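Local coordinates for ORF10 (Moritella marina, PDB 6RIW), which probably carries out chain-extending condensations in polyunsaturated fatty acid synthesis through its ketosynthase–chain length factor didomain, part of a longer multidomain enzyme, at residues T703-Y708 with Q737-G742; H803-G806 with E810-A813. All blocks are in the same frame, centred on the assembly; numbering follows the deposited sequence.

Contact 1: residues T703-Y708 with Q737-G742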
loop_
_atom_site.group_PDB
_atom_site.type_symbol
_atom_site.label_atom_id
_atom_site.label_comp_id
_atom_site.label_asym_id
_atom_site.label_seq_id
_atom_site.Cartn_x
_atom_site.Cartn_y
_atom_site.Cartn_z
ATOM N N THR A 703 4.260 -19.270 5.410
ATOM C CA THR A 703 4.130 -19.899 4.093
ATOM C C THR A 703 4.880 -19.125 3.012
ATOM O O THR A 703 5.649 -19.702 2.230
ATOM C CB THR A 703 2.642 -19.979 3.719
ATOM O OG1 THR A 703 1.956 -20.789 4.671
ATOM C CG2 THR A 703 2.458 -20.582 2.325
ATOM N N LEU A 704 4.660 -17.814 2.949
ATOM C CA LEU A 704 5.312 -16.990 1.936
ATOM C C LEU A 704 6.832 -17.012 2.079
ATOM O O LEU A 704 7.559 -17.211 1.095
ATOM C CB LEU A 704 4.784 -15.549 2.033
ATOM C CG LEU A 704 5.518 -14.528 1.153
ATOM C CD1 LEU A 704 5.443 -14.956 -0.328
ATOM C CD2 LEU A 704 4.949 -13.125 1.345
ATOM N N ARG A 705 7.341 -16.745 3.289
ATOM C CA ARG A 705 8.779 -16.552 3.412
ATOM C C ARG A 705 9.534 -17.855 3.294
ATOM O O ARG A 705 10.694 -17.835 2.871
ATOM C CB ARG A 705 9.115 -15.852 4.738
ATOM C CG ARG A 705 8.333 -14.520 4.915
ATOM C CD ARG A 705 8.653 -13.505 3.815
ATOM N NE ARG A 705 7.828 -12.296 3.958
ATOM C CZ ARG A 705 7.968 -11.188 3.232
ATOM N NH1 ARG A 705 8.922 -11.093 2.298
ATOM N NH2 ARG A 705 7.143 -10.162 3.446
ATOM N N GLN A 706 8.887 -18.986 3.585
ATOM C CA GLN A 706 9.521 -20.277 3.308
ATOM C C GLN A 706 9.897 -20.439 1.841
ATOM O O GLN A 706 10.798 -21.226 1.527
ATOM C CB GLN A 706 8.591 -21.430 3.707
ATOM C CG GLN A 706 8.687 -21.815 5.171
ATOM C CD GLN A 706 8.273 -23.253 5.376
ATOM O OE1 GLN A 706 9.004 -24.021 5.986
ATOM N NE2 GLN A 706 7.105 -23.643 4.817
ATOM N N HIS A 707 9.193 -19.760 0.926
ATOM C CA HIS A 707 9.552 -19.823 -0.490
ATOM C C HIS A 707 10.907 -19.193 -0.785
ATOM O O HIS A 707 11.489 -19.503 -1.824
ATOM C CB HIS A 707 8.497 -19.138 -1.382
ATOM C CG HIS A 707 7.139 -19.759 -1.304
ATOM N ND1 HIS A 707 6.933 -21.108 -1.475
ATOM C CD2 HIS A 707 5.917 -19.218 -1.057
ATOM C CE1 HIS A 707 5.643 -21.377 -1.346
ATOM N NE2 HIS A 707 5.004 -20.251 -1.078
ATOM N N TYR A 708 11.447 -18.369 0.128
ATOM C CA TYR A 708 12.722 -17.687 -0.084
ATOM C C TYR A 708 13.878 -18.283 0.700
ATOM O O TYR A 708 15.039 -18.050 0.334
ATOM C CB TYR A 708 12.578 -16.194 0.259
ATOM C CG TYR A 708 11.511 -15.566 -0.609
ATOM C CD1 TYR A 708 11.762 -15.264 -1.947
ATOM C CD2 TYR A 708 10.242 -15.319 -0.104
ATOM C CE1 TYR A 708 10.752 -14.699 -2.774
ATOM C CE2 TYR A 708 9.241 -14.755 -0.904
ATOM C CZ TYR A 708 9.500 -14.455 -2.233
ATOM O OH TYR A 708 8.485 -13.892 -2.984
ATOM N N GLN A 737 21.863 -19.836 9.120
ATOM C CA GLN A 737 21.372 -20.275 7.818
ATOM C C GLN A 737 19.853 -20.295 7.710
ATOM O O GLN A 737 19.327 -20.731 6.681
ATOM C CB GLN A 737 21.886 -21.689 7.523
ATOM C CG GLN A 737 23.374 -21.814 7.390
ATOM C CD GLN A 737 23.734 -22.634 6.170
ATOM O OE1 GLN A 737 23.697 -22.132 5.041
ATOM N NE2 GLN A 737 24.048 -23.919 6.383
ATOM N N GLN A 738 19.136 -19.887 8.755
ATOM C CA GLN A 738 17.677 -19.914 8.770
ATOM C C GLN A 738 17.178 -18.606 9.365
ATOM O O GLN A 738 17.853 -18.007 10.213
ATOM C CB GLN A 738 17.136 -21.103 9.603
ATOM C CG GLN A 738 17.564 -22.455 9.049
ATOM C CD GLN A 738 17.161 -23.619 9.924
ATOM O OE1 GLN A 738 17.004 -23.486 11.145
ATOM N NE2 GLN A 738 17.007 -24.780 9.303
ATOM N N TRP A 739 15.985 -18.173 8.942
ATOM C CA TRP A 739 15.415 -16.926 9.453
ATOM C C TRP A 739 14.517 -17.192 10.665
ATOM O O TRP A 739 13.957 -18.283 10.834
ATOM C CB TRP A 739 14.638 -16.165 8.362
ATOM C CG TRP A 739 13.481 -16.914 7.740
ATOM C CD1 TRP A 739 13.543 -17.808 6.701
ATOM C CD2 TRP A 739 12.093 -16.814 8.103
ATOM N NE1 TRP A 739 12.279 -18.276 6.401
ATOM C CE2 TRP A 739 11.373 -17.685 7.247
ATOM C CE3 TRP A 739 11.391 -16.072 9.066
ATOM C CZ2 TRP A 739 9.992 -17.850 7.338
ATOM C CZ3 TRP A 739 10.021 -16.216 9.147
ATOM C CH2 TRP A 739 9.329 -17.101 8.273
ATOM N N LEU A 740 14.414 -16.189 11.536
ATOM C CA LEU A 740 13.655 -16.312 12.777
ATOM C C LEU A 740 12.311 -15.596 12.689
ATOM O O LEU A 740 12.224 -14.459 12.199
ATOM C CB LEU A 740 14.465 -15.734 13.947
ATOM C CG LEU A 740 15.750 -16.476 14.300
ATOM C CD1 LEU A 740 16.724 -15.504 15.006
ATOM C CD2 LEU A 740 15.374 -17.657 15.199
ATOM N N VAL A 741 11.262 -16.254 13.188
ATOM C CA VAL A 741 9.915 -15.676 13.144
ATOM C C VAL A 741 9.793 -14.569 14.189
ATOM O O VAL A 741 10.209 -14.730 15.347
ATOM C CB VAL A 741 8.857 -16.772 13.383
ATOM C CG1 VAL A 741 7.491 -16.153 13.592
ATOM C CG2 VAL A 741 8.816 -17.779 12.205
ATOM N N GLY A 742 9.228 -13.431 13.783
ATOM C CA GLY A 742 8.899 -12.376 14.728
ATOM C C GLY A 742 7.818 -11.502 14.148
ATOM O O GLY A 742 7.552 -11.546 12.944
#

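Contact 2: residues H803-G806 with E810-A813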
loop_
_atom_site.group_PDB
_atom_site.type_symbol
_atom_site.label_atom_id
_atom_site.label_comp_id
_atom_site.label_asym_id
_atom_site.label_seq_id
_atom_site.Cartn_x
_atom_site.Cartn_y
_atom_site.Cartn_z
ATOM N N HIS A 803 21.683 -6.329 8.762
ATOM C CA HIS A 803 20.358 -6.846 8.432
ATOM C C HIS A 803 20.179 -8.251 9.009
ATOM O O HIS A 803 19.186 -8.530 9.688
ATOM C CB HIS A 803 20.184 -6.828 6.905
ATOM C CG HIS A 803 18.803 -7.160 6.435
ATOM N ND1 HIS A 803 17.685 -6.437 6.808
ATOM C CD2 HIS A 803 18.359 -8.140 5.608
ATOM C CE1 HIS A 803 16.613 -6.971 6.244
ATOM N NE2 HIS A 803 16.995 -7.997 5.504
ATOM N N ALA A 804 21.161 -9.130 8.769
ATOM C CA ALA A 804 21.234 -10.481 9.340
ATOM C C ALA A 804 19.892 -11.219 9.263
ATOM O O ALA A 804 19.371 -11.725 10.256
ATOM C CB ALA A 804 21.740 -10.436 10.775
ATOM N N SER A 805 19.325 -11.264 8.062
ATOM C CA SER A 805 17.990 -11.825 7.882
ATOM C C SER A 805 17.959 -13.326 8.112
ATOM O O SER A 805 16.913 -13.871 8.482
ATOM C CB SER A 805 17.499 -11.538 6.465
ATOM O OG SER A 805 18.361 -12.165 5.518
ATOM N N GLY A 806 19.065 -14.019 7.848
ATOM C CA GLY A 806 19.024 -15.467 7.865
ATOM C C GLY A 806 18.679 -16.103 6.531
ATOM O O GLY A 806 18.648 -17.338 6.442
ATOM N N GLU A 810 21.674 -13.038 1.480
ATOM C CA GLU A 810 21.790 -11.748 2.167
ATOM C C GLU A 810 22.853 -11.797 3.255
ATOM O O GLU A 810 23.724 -10.908 3.334
ATOM C CB GLU A 810 20.423 -11.340 2.742
ATOM C CG GLU A 810 19.411 -11.015 1.627
ATOM C CD GLU A 810 18.000 -10.644 2.134
ATOM O OE1 GLU A 810 17.658 -10.936 3.312
ATOM O OE2 GLU A 810 17.223 -10.080 1.313
ATOM N N ASN A 811 22.816 -12.836 4.095
ATOM C CA ASN A 811 23.843 -12.968 5.126
ATOM C C ASN A 811 25.234 -13.031 4.508
ATOM O O ASN A 811 26.180 -12.422 5.028
ATOM C CB ASN A 811 23.596 -14.212 5.977
ATOM C CG ASN A 811 22.597 -13.972 7.092
ATOM O OD1 ASN A 811 21.772 -13.053 7.028
ATOM N ND2 ASN A 811 22.662 -14.797 8.124
ATOM N N ASN A 812 25.385 -13.772 3.406
ATOM C CA ASN A 812 26.718 -13.950 2.831
ATOM C C ASN A 812 27.235 -12.659 2.210
ATOM O O ASN A 812 28.433 -12.356 2.312
ATOM C CB ASN A 812 26.713 -15.084 1.802
ATOM C CG ASN A 812 26.530 -16.458 2.448
ATOM O OD1 ASN A 812 26.709 -16.622 3.657
ATOM N ND2 ASN A 812 26.127 -17.433 1.653
ATOM N N ALA A 813 26.357 -11.861 1.591
ATOM C CA ALA A 813 26.806 -10.568 1.085
ATOM C C ALA A 813 27.260 -9.663 2.229
ATOM O O ALA A 813 28.264 -8.945 2.106
ATOM C CB ALA A 813 25.706 -9.896 0.251
HETATM O O HOH W 1 15.186 -10.123 4.496
HETATM O O HOH W 2 21.142 -14.325 10.693
HETATM O O HOH W 3 21.235 -10.456 5.885
#

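Contact 1: residues T703-Y708 with Q737-G742
Arg705, on helix 699-706, and Trp739, in the loop just before strand 741-752, mark the closest approach of the two backbones, their CA atoms lying 9.0 Å apart. No hydrogen bond crosses that gap; the indole bridges it, and only 123 Å² of surface is buried in all.

Trp739 CG sits between its own backbone N and carbonyl carbon (chi1 59°), a rotation that lays the indole against Arg705. Contact falls on the benzo part of the indole. Arg705 CB comes in obliquely near the rim, 3.4 Å from Trp739 CZ2 and 3.8 Å from Trp739 CH2, so the aliphatic root of the arginine does the touching. Backbone packing adds a looser approach, Gln706 N to Trp739 CZ2 at 4.1 Å. At the pyrrole end, Trp739 NE1 is satisfied by the carbonyl of Gly709, a bond that fixes the edge of the ring beside the chain leaving the helix. That chain is itself turned back by the bond from Tyr708 N to Arg705 O, 2.9 Å long.

Beyond CB the arginine departs from the indole. Its chain bends at chi2 (-61°), NE is bonded to Asn701 OD1 one helical turn back, and Leu704 CD2 lies 3.9 Å above the plane of the Arg705 guanidinium. Gln706 NE2 is bonded to Leu519 O.

Aromatic neighbours complete the setting: Phe807 stacks on Trp739 and Phe838 meets it edge-to-face, while Ile702 of helix 699-706 touches the same side chain. The indole thus joins this helix to the entry of strand 741-752, which runs antiparallel to strands 687-694 and 469-478 in the thiolase-like core of the second ketosynthase-type half.

Contact 2: residues H803-G806 with E810-A813
Ser805 OG and Gly806 N, in the loop after strand 797-801, bond directly to Glu810 and Asn811 in the first turn of helix 808-821, and three waters link residues 803-806 to the same side chains. The His-Ala-Ser-Gly run of this loop probably corresponds to the His-Ala-Thr-Gly motif of ketosynthases. Ser805 OG donates to Glu810 OE1 over 2.6 Å, using the lone pair pointing away from the other oxygen. With chi1 at 62°, the same hydroxyl also accepts from Phe807 N, closing an ST turn.

Glu810 OE1 accepts a second hydrogen bond, from water 1, at 2.9 Å, and that water also bonds His803 NE2. The imidazole meets this oxygen at its edge, near the ring plane.

Asn811 OD1 accepts from Gly806 N at 3.0 Å. The N-H points nearly straight at it (165°), yet the donor stands 42° out of the carbonyl plane. Ser805 N, poorly angled for Asn811 OD1, donates to water 3 at 3.0 Å, which donates to that oxygen. Asn811 ND2 gives a hydrogen to water 2, which donates weakly to Ala804 O, and a weak bond to Leu734 O.

The backbone N atoms of His803 and Ala804 are bonded to the carboxylate of Glu814. Helix side chains thus accept from loop N-H groups and the serine hydroxyl, waters filling in, and the donors around Glu810 OE1 would favour an ionised carboxylate.

How the contacts relate
Followed from the N terminus, the chain closes contact 1 first: helix 699-706 runs into a connection of 28 residues, partly disordered and with no helix or strand in its modelled part, and 737-742 brings it back to that helix. Strands 741-752, 763-772 and 797-801 and helix 776-790 follow before contact 2 closes a short turn at the start of helix 808-821. The two are in series and neither nest nor cross. In space they adjoin, their centres 12 Å apart. Trp739, which makes contact 1, also packs on the turn of contact 2, CB lying 3.2 Å from Ser805 O, so helix 699-706 and the loop before helix 808-821 meet through one side chain.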